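Local coordinates for protein alpha-2,3-sialyltransferase (Campylobacter jejuni, PDB 2P2V) that probably transfers sialic acid from a CMP-activated donor to acceptor sugars in alpha-2,3 linkage, this chain being the N-terminal part of a longer membrane protein, at residues Y163-L168 with N224-C229; K131-Y136 with K215-I220; T187-I192 with I258-L263. One frame throughout, in Å; residues are numbered along the deposited sequence.

Contact 1 (Y163-L168 with N224-C229); sequences YKTIYL and NIYALC
Thr165 to Leu168 pair with Asn224 to Ala227 as two parallel strands at one end of the sheet of a Rossmann-type alpha/beta fold. Strand 165-169 continues inward to strand 21-25, while 224-227 is the outermost strand within this chain. Helix 207-221 leads into 224-227, so the pair closes a beta-alpha-beta crossover. The short axes run 4.6 Å apart at 21°. Four sound backbone bonds zip the strands together. The shortest include Tyr226 N to Ile166 O, 2.8 Å, which is almost straight at 170°. Ile166 uses both its N and its O towards this neighbour, its N giving to Asn224 O.

Side chains divide between the two faces. Ile166, Leu168 and Ile225 share the face that meets helices 150-161 and 207-221. There Leu168 CD1 presses on Ile225 CG2 at 3.4 Å, tighter than usual for two carbons, and the two side chains cross at a slant. Thr165, Tyr167, Asn224 and Tyr226 are on the other face. The tyrosines lie side by side and point the same way. Their planes are 27° apart but slid, so the rings barely overlap. Thr165 meets the edge of the Tyr226 ring in its plane, CG2 to CE2 3.7 Å. Its CG2 is turned opposite the backbone N, which brings the methyl to that edge. Leu228 lies across Tyr167 at about a right angle, its CG 3.8 Å from Tyr167 CB. At the start of the pair, one water donates to Lys164 O and to Asn224 OD1, 2.9 Å from the latter, and accepts from Thr165 OG1.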
loop_
_atom_site.group_PDB
_atom_site.type_symbol
_atom_site.label_atom_id
_atom_site.label_comp_id
_atom_site.label_asym_id
_atom_site.label_seq_id
_atom_site.Cartn_x
_atom_site.Cartn_y
_atom_site.Cartn_z
ATOM N N TYR A 163 15.817 10.890 24.256
ATOM C CA TYR A 163 16.518 10.877 25.531
ATOM C C TYR A 163 18.009 11.112 25.319
ATOM O O TYR A 163 18.596 10.707 24.286
ATOM C CB TYR A 163 16.289 9.580 26.288
ATOM C CG TYR A 163 14.869 9.340 26.768
ATOM C CD1 TYR A 163 14.003 8.507 26.042
ATOM C CD2 TYR A 163 14.407 9.886 27.971
ATOM C CE1 TYR A 163 12.768 8.251 26.476
ATOM C CE2 TYR A 163 13.144 9.632 28.424
ATOM C CZ TYR A 163 12.323 8.780 27.669
ATOM O OH TYR A 163 11.058 8.505 28.097
ATOM N N LYS A 164 18.626 11.758 26.309
ATOM C CA LYS A 164 20.017 12.243 26.171
ATOM C C LYS A 164 21.016 11.594 27.101
ATOM O O LYS A 164 22.219 11.545 26.789
ATOM C CB LYS A 164 20.050 13.770 26.281
ATOM C CG LYS A 164 19.330 14.486 25.159
ATOM C CD LYS A 164 19.830 14.050 23.775
ATOM C CE LYS A 164 19.140 14.837 22.685
ATOM N NZ LYS A 164 19.340 14.170 21.349
ATOM N N THR A 165 20.532 11.077 28.238
ATOM C CA THR A 165 21.381 10.362 29.160
ATOM C C THR A 165 20.811 9.009 29.562
ATOM O O THR A 165 19.773 8.943 30.204
ATOM C CB THR A 165 21.664 11.173 30.458
ATOM O OG1 THR A 165 22.018 12.516 30.102
ATOM C CG2 THR A 165 22.827 10.536 31.172
ATOM N N ILE A 166 21.551 7.956 29.258
ATOM C CA ILE A 166 21.121 6.576 29.558
ATOM C C ILE A 166 21.872 5.995 30.757
ATOM O O ILE A 166 23.092 6.057 30.786
ATOM C CB ILE A 166 21.403 5.678 28.322
ATOM C CG1 ILE A 166 20.629 6.183 27.121
ATOM C CG2 ILE A 166 21.158 4.212 28.647
ATOM C CD1 ILE A 166 21.169 5.702 25.835
ATOM N N TYR A 167 21.156 5.390 31.712
ATOM C CA TYR A 167 21.779 4.676 32.799
ATOM C C TYR A 167 21.422 3.245 32.686
ATOM O O TYR A 167 20.222 2.910 32.710
ATOM C CB TYR A 167 21.241 5.156 34.123
ATOM C CG TYR A 167 21.493 6.626 34.313
ATOM C CD1 TYR A 167 22.580 7.074 35.083
ATOM C CD2 TYR A 167 20.682 7.551 33.707
ATOM C CE1 TYR A 167 22.820 8.450 35.228
ATOM C CE2 TYR A 167 20.893 8.936 33.864
ATOM C CZ TYR A 167 21.968 9.355 34.640
ATOM O OH TYR A 167 22.180 10.728 34.775
ATOM N N LEU A 168 22.438 2.407 32.588
ATOM C CA LEU A 168 22.207 0.994 32.339
ATOM C C LEU A 168 22.349 0.118 33.528
ATOM O O LEU A 168 23.242 0.316 34.355
ATOM C CB LEU A 168 23.185 0.491 31.288
ATOM C CG LEU A 168 23.136 1.208 29.949
ATOM C CD1 LEU A 168 24.383 0.773 29.170
ATOM C CD2 LEU A 168 21.852 0.916 29.170
ATOM N N ASN A 224 25.027 10.425 26.540
ATOM C CA ASN A 224 25.899 9.883 27.553
ATOM C C ASN A 224 25.337 8.593 28.073
ATOM O O ASN A 224 24.137 8.497 28.249
ATOM C CB ASN A 224 26.051 10.939 28.680
ATOM C CG ASN A 224 26.941 12.107 28.229
ATOM O OD1 ASN A 224 26.493 13.267 28.123
ATOM N ND2 ASN A 224 28.181 11.775 27.867
ATOM N N ILE A 225 26.205 7.612 28.277
ATOM C CA ILE A 225 25.837 6.326 28.772
ATOM C C ILE A 225 26.636 5.962 30.023
ATOM O O ILE A 225 27.866 5.808 29.976
ATOM C CB ILE A 225 26.011 5.198 27.689
ATOM C CG1 ILE A 225 25.341 5.605 26.347
ATOM C CG2 ILE A 225 25.534 3.885 28.262
ATOM C CD1 ILE A 225 25.579 4.637 25.158
ATOM N N TYR A 226 25.908 5.795 31.125
ATOM C CA TYR A 226 26.479 5.374 32.392
ATOM C C TYR A 226 26.048 4.003 32.845
ATOM O O TYR A 226 24.986 3.517 32.433
ATOM C CB TYR A 226 26.040 6.370 33.445
ATOM C CG TYR A 226 26.572 7.750 33.148
ATOM C CD1 TYR A 226 27.923 8.065 33.408
ATOM C CD2 TYR A 226 25.768 8.713 32.585
ATOM C CE1 TYR A 226 28.435 9.325 33.120
ATOM C CE2 TYR A 226 26.257 9.977 32.298
ATOM C CZ TYR A 226 27.594 10.275 32.574
ATOM O OH TYR A 226 28.069 11.539 32.269
ATOM N N ALA A 227 26.857 3.405 33.713
ATOM C CA ALA A 227 26.481 2.211 34.468
ATOM C C ALA A 227 25.913 2.572 35.845
ATOM O O ALA A 227 26.182 3.665 36.369
ATOM C CB ALA A 227 27.675 1.272 34.611
ATOM N N LEU A 228 25.150 1.639 36.443
ATOM C CA LEU A 228 24.585 1.825 37.787
ATOM C C LEU A 228 25.031 0.723 38.772
ATOM O O LEU A 228 24.842 0.858 39.981
ATOM C CB LEU A 228 23.039 1.849 37.715
ATOM C CG LEU A 228 22.285 2.956 36.993
ATOM C CD1 LEU A 228 20.788 2.592 36.942
ATOM C CD2 LEU A 228 22.453 4.313 37.674
ATOM N N CYS A 229 25.581 -0.375 38.256
ATOM C CA CYS A 229 25.892 -1.550 39.063
ATOM C C CYS A 229 27.409 -1.675 39.268
ATOM O O CYS A 229 28.149 -1.943 38.330
ATOM C CB CYS A 229 25.299 -2.805 38.426
ATOM S SG CYS A 229 23.511 -2.525 38.018
HETATM O O HOH W 1 23.711 13.764 27.672
HETATM O O HOH W 2 25.264 -1.171 35.432
#

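Contact 2 (K131-Y136 with K215-I220); sequences KEFYAY and KLLKSI. With EDO (1,2-ethanediol), chain J.
Leu216 is the first residue of 215-220 to meet segment 131-136 of helix 131-144. Its CD2 methyl sits over the centre of the Tyr136 ring, 3.5 Å from the centroid and 11° off the normal, as a CH-pi contact. The two side chains slide past each other in opposite directions. The same methyl also lies near Phe133 CD1. Tyr136 has its polar end tied elsewhere, OH to Glu212 OE2 of helix 207-221, which should help fix the ring under the methyl.

Leu217 does the same to Phe133. Its CD2 stands 3.5 Å from the Phe133 ring centroid, 14° off the normal, and its CG touches Phe133 CE1. Phe133 CG points opposite its own backbone N, which carries the ring across to the leucine. Both residues are buried, and both also pack on helix 150-161, Phe133 on Ala156 and Leu217 on Ile159.

Ile220, one turn after Leu216, closes the row. Its CD1 lies 3.5 Å from Glu132 CG, crossing the extended glutamate chain at a slant. A 1,2-ethanediol, probably from the crystallisation liquor, bridges the two residues: its O2 gives to Glu132 OE1 at 2.6 Å, and its O1 gives to Ile220 O at 2.9 Å. No direct hydrogen bond joins the segments. The axes are 10.5 Å apart and run nearly antiparallel, at 156°. This is apolar packing between antiparallel helices, at home among the helices that flank a Rossmann-type sheet.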
loop_
_atom_site.group_PDB
_atom_site.type_symbol
_atom_site.label_atom_id
_atom_site.label_comp_id
_atom_site.label_asym_id
_atom_site.label_seq_id
_atom_site.Cartn_x
_atom_site.Cartn_y
_atom_site.Cartn_z
ATOM N N LYS A 131 19.381 6.851 10.956
ATOM C CA LYS A 131 19.734 6.321 9.648
ATOM C C LYS A 131 21.034 5.597 9.612
ATOM O O LYS A 131 21.104 4.450 9.110
ATOM C CB LYS A 131 19.634 7.396 8.556
ATOM C CG LYS A 131 18.211 7.955 8.446
ATOM C CD LYS A 131 18.063 8.792 7.172
ATOM C CE LYS A 131 16.617 9.249 6.961
ATOM N NZ LYS A 131 15.627 8.138 7.158
ATOM N N GLU A 132 22.085 6.224 10.161
ATOM C CA GLU A 132 23.379 5.627 10.105
ATOM C C GLU A 132 23.436 4.327 10.944
ATOM O O GLU A 132 23.988 3.298 10.482
ATOM C CB GLU A 132 24.440 6.648 10.548
ATOM C CG GLU A 132 25.807 6.020 10.690
ATOM C CD GLU A 132 26.953 7.021 10.873
ATOM O OE1 GLU A 132 26.661 8.241 10.974
ATOM O OE2 GLU A 132 28.121 6.536 10.920
ATOM N N PHE A 133 22.842 4.357 12.136
ATOM C CA PHE A 133 22.913 3.216 13.084
ATOM C C PHE A 133 22.084 2.060 12.501
ATOM O O PHE A 133 22.528 0.874 12.475
ATOM C CB PHE A 133 22.364 3.604 14.453
ATOM C CG PHE A 133 22.416 2.478 15.437
ATOM C CD1 PHE A 133 23.616 2.109 16.037
ATOM C CD2 PHE A 133 21.237 1.731 15.724
ATOM C CE1 PHE A 133 23.681 1.050 16.955
ATOM C CE2 PHE A 133 21.299 0.609 16.648
ATOM C CZ PHE A 133 22.493 0.276 17.245
ATOM N N TYR A 134 20.952 2.420 11.937
ATOM C CA TYR A 134 20.028 1.408 11.338
ATOM C C TYR A 134 20.679 0.690 10.168
ATOM O O TYR A 134 20.580 -0.535 10.041
ATOM C CB TYR A 134 18.774 2.103 10.862
ATOM C CG TYR A 134 17.597 1.188 10.514
ATOM C CD1 TYR A 134 16.996 1.238 9.268
ATOM C CD2 TYR A 134 16.991 0.431 11.535
ATOM C CE1 TYR A 134 15.803 0.501 9.001
ATOM C CE2 TYR A 134 15.818 -0.349 11.271
ATOM C CZ TYR A 134 15.248 -0.293 10.023
ATOM O OH TYR A 134 14.092 -1.046 9.777
ATOM N N ALA A 135 21.347 1.435 9.271
ATOM C CA ALA A 135 22.084 0.796 8.199
ATOM C C ALA A 135 23.220 -0.067 8.713
ATOM O O ALA A 135 23.514 -1.139 8.151
ATOM C CB ALA A 135 22.610 1.855 7.187
ATOM N N TYR A 136 23.903 0.384 9.766
ATOM C CA TYR A 136 24.999 -0.395 10.337
ATOM C C TYR A 136 24.513 -1.716 10.968
ATOM O O TYR A 136 25.116 -2.804 10.744
ATOM C CB TYR A 136 25.724 0.497 11.387
ATOM C CG TYR A 136 26.440 -0.218 12.503
ATOM C CD1 TYR A 136 25.806 -0.451 13.701
ATOM C CD2 TYR A 136 27.781 -0.609 12.383
ATOM C CE1 TYR A 136 26.434 -1.088 14.733
ATOM C CE2 TYR A 136 28.454 -1.257 13.453
ATOM C CZ TYR A 136 27.752 -1.473 14.624
ATOM O OH TYR A 136 28.324 -2.106 15.706
ATOM N N LYS A 215 28.773 2.032 21.836
ATOM C CA LYS A 215 29.774 3.107 21.619
ATOM C C LYS A 215 29.455 3.900 20.357
ATOM O O LYS A 215 29.579 5.121 20.318
ATOM C CB LYS A 215 31.186 2.512 21.574
ATOM C CG LYS A 215 31.692 2.035 22.959
ATOM C CD LYS A 215 33.210 1.789 22.957
ATOM C CE LYS A 215 33.583 0.371 22.419
ATOM N NZ LYS A 215 34.843 -0.219 23.071
ATOM N N LEU A 216 28.988 3.202 19.319
ATOM C CA LEU A 216 28.533 3.885 18.104
ATOM C C LEU A 216 27.338 4.786 18.305
ATOM O O LEU A 216 27.312 5.884 17.748
ATOM C CB LEU A 216 28.292 2.905 16.942
ATOM C CG LEU A 216 27.988 3.543 15.571
ATOM C CD1 LEU A 216 29.206 4.409 15.080
ATOM C CD2 LEU A 216 27.617 2.498 14.503
ATOM N N LEU A 217 26.319 4.320 19.044
ATOM C CA LEU A 217 25.168 5.162 19.354
ATOM C C LEU A 217 25.645 6.435 20.027
ATOM O O LEU A 217 25.171 7.528 19.702
ATOM C CB LEU A 217 24.197 4.412 20.284
ATOM C CG LEU A 217 23.334 3.361 19.550
ATOM C CD1 LEU A 217 22.647 2.460 20.612
ATOM C CD2 LEU A 217 22.332 4.069 18.644
ATOM N N LYS A 218 26.569 6.271 20.971
ATOM C CA LYS A 218 27.096 7.432 21.741
ATOM C C LYS A 218 27.871 8.371 20.817
ATOM O O LYS A 218 27.642 9.571 20.850
ATOM C CB LYS A 218 27.976 6.939 22.900
ATOM C CG LYS A 218 28.611 8.036 23.785
ATOM C CD LYS A 218 29.504 7.367 24.818
ATOM C CE LYS A 218 29.997 8.315 25.884
ATOM N NZ LYS A 218 30.195 9.724 25.385
ATOM N N SER A 219 28.748 7.838 19.959
ATOM C CA SER A 219 29.494 8.750 19.032
ATOM C C SER A 219 28.710 9.415 17.915
ATOM O O SER A 219 29.009 10.555 17.553
ATOM C CB SER A 219 30.830 8.210 18.501
ATOM O OG SER A 219 30.807 6.842 18.162
ATOM N N ILE A 220 27.696 8.741 17.358
ATOM C CA ILE A 220 26.878 9.394 16.331
ATOM C C ILE A 220 25.880 10.395 16.885
ATOM O O ILE A 220 25.671 11.480 16.312
ATOM C CB ILE A 220 26.068 8.338 15.454
ATOM C CG1 ILE A 220 26.980 7.318 14.827
ATOM C CG2 ILE A 220 25.319 9.028 14.324
ATOM C CD1 ILE A 220 26.134 6.155 14.202
HETATM C C1 EDO J . 27.524 12.100 12.688
HETATM O O1 EDO J . 27.169 12.463 14.021
HETATM C C2 EDO J . 28.444 10.892 12.784
HETATM O O2 EDO J . 28.341 10.157 11.565
#

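Contact 3 (T187-I192 with I258-L263); sequences TNIKTI and INDILL
Asp260 OD2 accepts the backbone N-H of Asn188 at 2.8 Å, the one settled hydrogen bond between helix 187-192 and loop 258-263. The bond is fairly straight, 160° at the hydrogen. It reaches the syn side of the carboxylate, 17° out of its plane. Asn188 lies in the first turn of a short helix on the periphery of the Rossmann-type fold. A carboxylate placed there would probably interact well with the positive end of the helix.

The other carboxylate oxygen works too. OD1 is hydrogen-bonded to Ser186 OG, just before the helix, and takes a weak bond from the N-H of Ile261 in its own loop. Both oxygens are therefore engaged, which should hold the group against rotation. Asp260 CG is turned opposite the backbone N (chi1 -163°), and this sends the carboxylate to the helix start.

Beyond Asp260 the contact is mostly apolar. Ile261 holds its CG2 methyl in the crowded position between its backbone N and carbonyl carbon, and that methyl faces the helix. It touches Asn188 CB at 3.6 Å, Ile192 CD1 at 3.7 Å and Ile189 CD1 at 3.9 Å. Ile189 and Ile261 cross at about a right angle. The Ile189 side chain lies about 6 Å from the bound CMP-3-fluoro-N-acetylneuraminic acid, so the helix runs close to the donor pocket. Ile261 also packs on Tyr52 and Gln76, and Ile192 on Gln75. Helix 73-85, which supplies both glutamines, thus borders the same apolar patch.

Leu263 ends the run. It slides past Ile192 in the opposite direction, with Leu263 CD1 3.9 Å from Ile192 CG1.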
loop_
_atom_site.group_PDB
_atom_site.type_symbol
_atom_site.label_atom_id
_atom_site.label_comp_id
_atom_site.label_asym_id
_atom_site.label_seq_id
_atom_site.Cartn_x
_atom_site.Cartn_y
_atom_site.Cartn_z
ATOM N N THR A 187 8.001 -22.762 34.264
ATOM C CA THR A 187 7.131 -23.763 33.659
ATOM C C THR A 187 6.579 -23.265 32.311
ATOM O O THR A 187 6.579 -23.998 31.332
ATOM C CB THR A 187 5.973 -24.167 34.596
ATOM O OG1 THR A 187 6.440 -24.206 35.951
ATOM C CG2 THR A 187 5.459 -25.542 34.216
ATOM N N ASN A 188 6.124 -22.012 32.268
ATOM C CA ASN A 188 5.513 -21.489 31.035
ATOM C C ASN A 188 6.510 -21.267 29.895
ATOM O O ASN A 188 6.178 -21.493 28.732
ATOM C CB ASN A 188 4.698 -20.231 31.321
ATOM C CG ASN A 188 3.471 -20.510 32.158
ATOM O OD1 ASN A 188 2.924 -19.603 32.789
ATOM N ND2 ASN A 188 3.004 -21.782 32.159
ATOM N N ILE A 189 7.727 -20.835 30.229
ATOM C CA ILE A 189 8.784 -20.695 29.224
ATOM C C ILE A 189 9.030 -22.054 28.539
ATOM O O ILE A 189 9.027 -22.151 27.302
ATOM C CB ILE A 189 10.102 -20.089 29.837
ATOM C CG1 ILE A 189 9.948 -18.574 30.137
ATOM C CG2 ILE A 189 11.335 -20.378 28.946
ATOM C CD1 ILE A 189 9.714 -17.654 28.886
ATOM N N LYS A 190 9.194 -23.096 29.361
ATOM C CA LYS A 190 9.315 -24.487 28.883
ATOM C C LYS A 190 8.170 -24.928 27.969
ATOM O O LYS A 190 8.415 -25.562 26.949
ATOM C CB LYS A 190 9.450 -25.453 30.069
ATOM C CG LYS A 190 10.792 -25.377 30.801
ATOM C CD LYS A 190 10.755 -26.210 32.074
ATOM C CE LYS A 190 12.080 -26.189 32.808
ATOM N NZ LYS A 190 11.827 -26.528 34.247
ATOM N N THR A 191 6.932 -24.581 28.314
ATOM C CA THR A 191 5.778 -25.021 27.531
ATOM C C THR A 191 5.759 -24.377 26.150
ATOM O O THR A 191 5.741 -25.084 25.128
ATOM C CB THR A 191 4.440 -24.730 28.220
ATOM O OG1 THR A 191 4.450 -25.263 29.545
ATOM C CG2 THR A 191 3.305 -25.362 27.443
ATOM N N ILE A 192 5.762 -23.038 26.120
ATOM C CA ILE A 192 5.629 -22.293 24.856
ATOM C C ILE A 192 6.686 -22.787 23.855
ATOM O O ILE A 192 6.343 -23.188 22.734
ATOM C CB ILE A 192 5.654 -20.741 25.059
ATOM C CG1 ILE A 192 4.533 -20.317 26.022
ATOM C CG2 ILE A 192 5.452 -20.017 23.725
ATOM C CD1 ILE A 192 4.633 -18.896 26.561
ATOM N N ILE A 258 2.115 -12.029 39.380
ATOM C CA ILE A 258 2.491 -12.714 38.146
ATOM C C ILE A 258 4.010 -12.830 38.104
ATOM O O ILE A 258 4.742 -11.815 38.144
ATOM C CB ILE A 258 1.993 -11.921 36.892
ATOM C CG1 ILE A 258 0.448 -11.867 36.837
ATOM C CG2 ILE A 258 2.581 -12.513 35.630
ATOM C CD1 ILE A 258 -0.119 -10.798 35.906
ATOM N N ASN A 259 4.489 -14.055 38.018
ATOM C CA ASN A 259 5.912 -14.320 38.027
ATOM C C ASN A 259 6.361 -15.221 36.917
ATOM O O ASN A 259 7.507 -15.667 36.911
ATOM C CB ASN A 259 6.335 -14.945 39.358
ATOM C CG ASN A 259 5.689 -16.320 39.618
ATOM O OD1 ASN A 259 4.776 -16.774 38.905
ATOM N ND2 ASN A 259 6.161 -16.978 40.676
ATOM N N ASP A 260 5.460 -15.542 35.991
ATOM C CA ASP A 260 5.826 -16.358 34.810
ATOM C C ASP A 260 5.001 -15.748 33.673
ATOM O O ASP A 260 4.015 -15.060 33.944
ATOM C CB ASP A 260 5.443 -17.818 35.051
ATOM C CG ASP A 260 6.125 -18.784 34.101
ATOM O OD1 ASP A 260 6.877 -18.339 33.213
ATOM O OD2 ASP A 260 5.877 -20.027 34.230
ATOM N N ILE A 261 5.460 -15.946 32.440
ATOM C CA ILE A 261 4.755 -15.472 31.242
ATOM C C ILE A 261 3.409 -16.189 31.192
ATOM O O ILE A 261 3.346 -17.405 31.447
ATOM C CB ILE A 261 5.594 -15.699 29.936
ATOM C CG1 ILE A 261 4.949 -15.039 28.718
ATOM C CG2 ILE A 261 5.891 -17.250 29.667
ATOM C CD1 ILE A 261 5.905 -15.040 27.483
ATOM N N LEU A 262 2.341 -15.437 30.934
ATOM C CA LEU A 262 1.000 -16.046 30.836
ATOM C C LEU A 262 0.781 -16.835 29.567
ATOM O O LEU A 262 1.262 -16.506 28.487
ATOM C CB LEU A 262 -0.076 -14.975 30.967
ATOM C CG LEU A 262 -0.032 -14.136 32.255
ATOM C CD1 LEU A 262 -1.282 -13.307 32.380
ATOM C CD2 LEU A 262 0.204 -14.990 33.536
ATOM N N LEU A 263 -0.004 -17.902 29.687
ATOM C CA LEU A 263 -0.334 -18.723 28.535
ATOM C C LEU A 263 -1.641 -18.189 27.980
ATOM O O LEU A 263 -2.422 -17.595 28.706
ATOM C CB LEU A 263 -0.565 -20.175 29.012
ATOM C CG LEU A 263 0.562 -21.223 28.899
ATOM C CD1 LEU A 263 1.990 -20.741 28.993
ATOM C CD2 LEU A 263 0.261 -22.443 29.839
#

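In the fold
Along the chain the segments come as 131-136, 163-168, 187-192, 215-220, 224-229 and 258-263, so the three contacts interleave. Contacts 1 and 2 are neighbours, with centres about 17 Å apart. Helix 207-221 of contact 2 runs directly into strand 224-227 of contact 1, and Lys218 on that helix packs on Asn224 and Ile225. Contact 3 lies across the centre of the chain, its centre about 31 Å from that of contact 1 and about 35 Å from that of contact 2. Contacts 1 and 2 thus belong to the sheet edge and its helical layer, while contact 3 joins a short helix near the donor analogue to a peripheral loop.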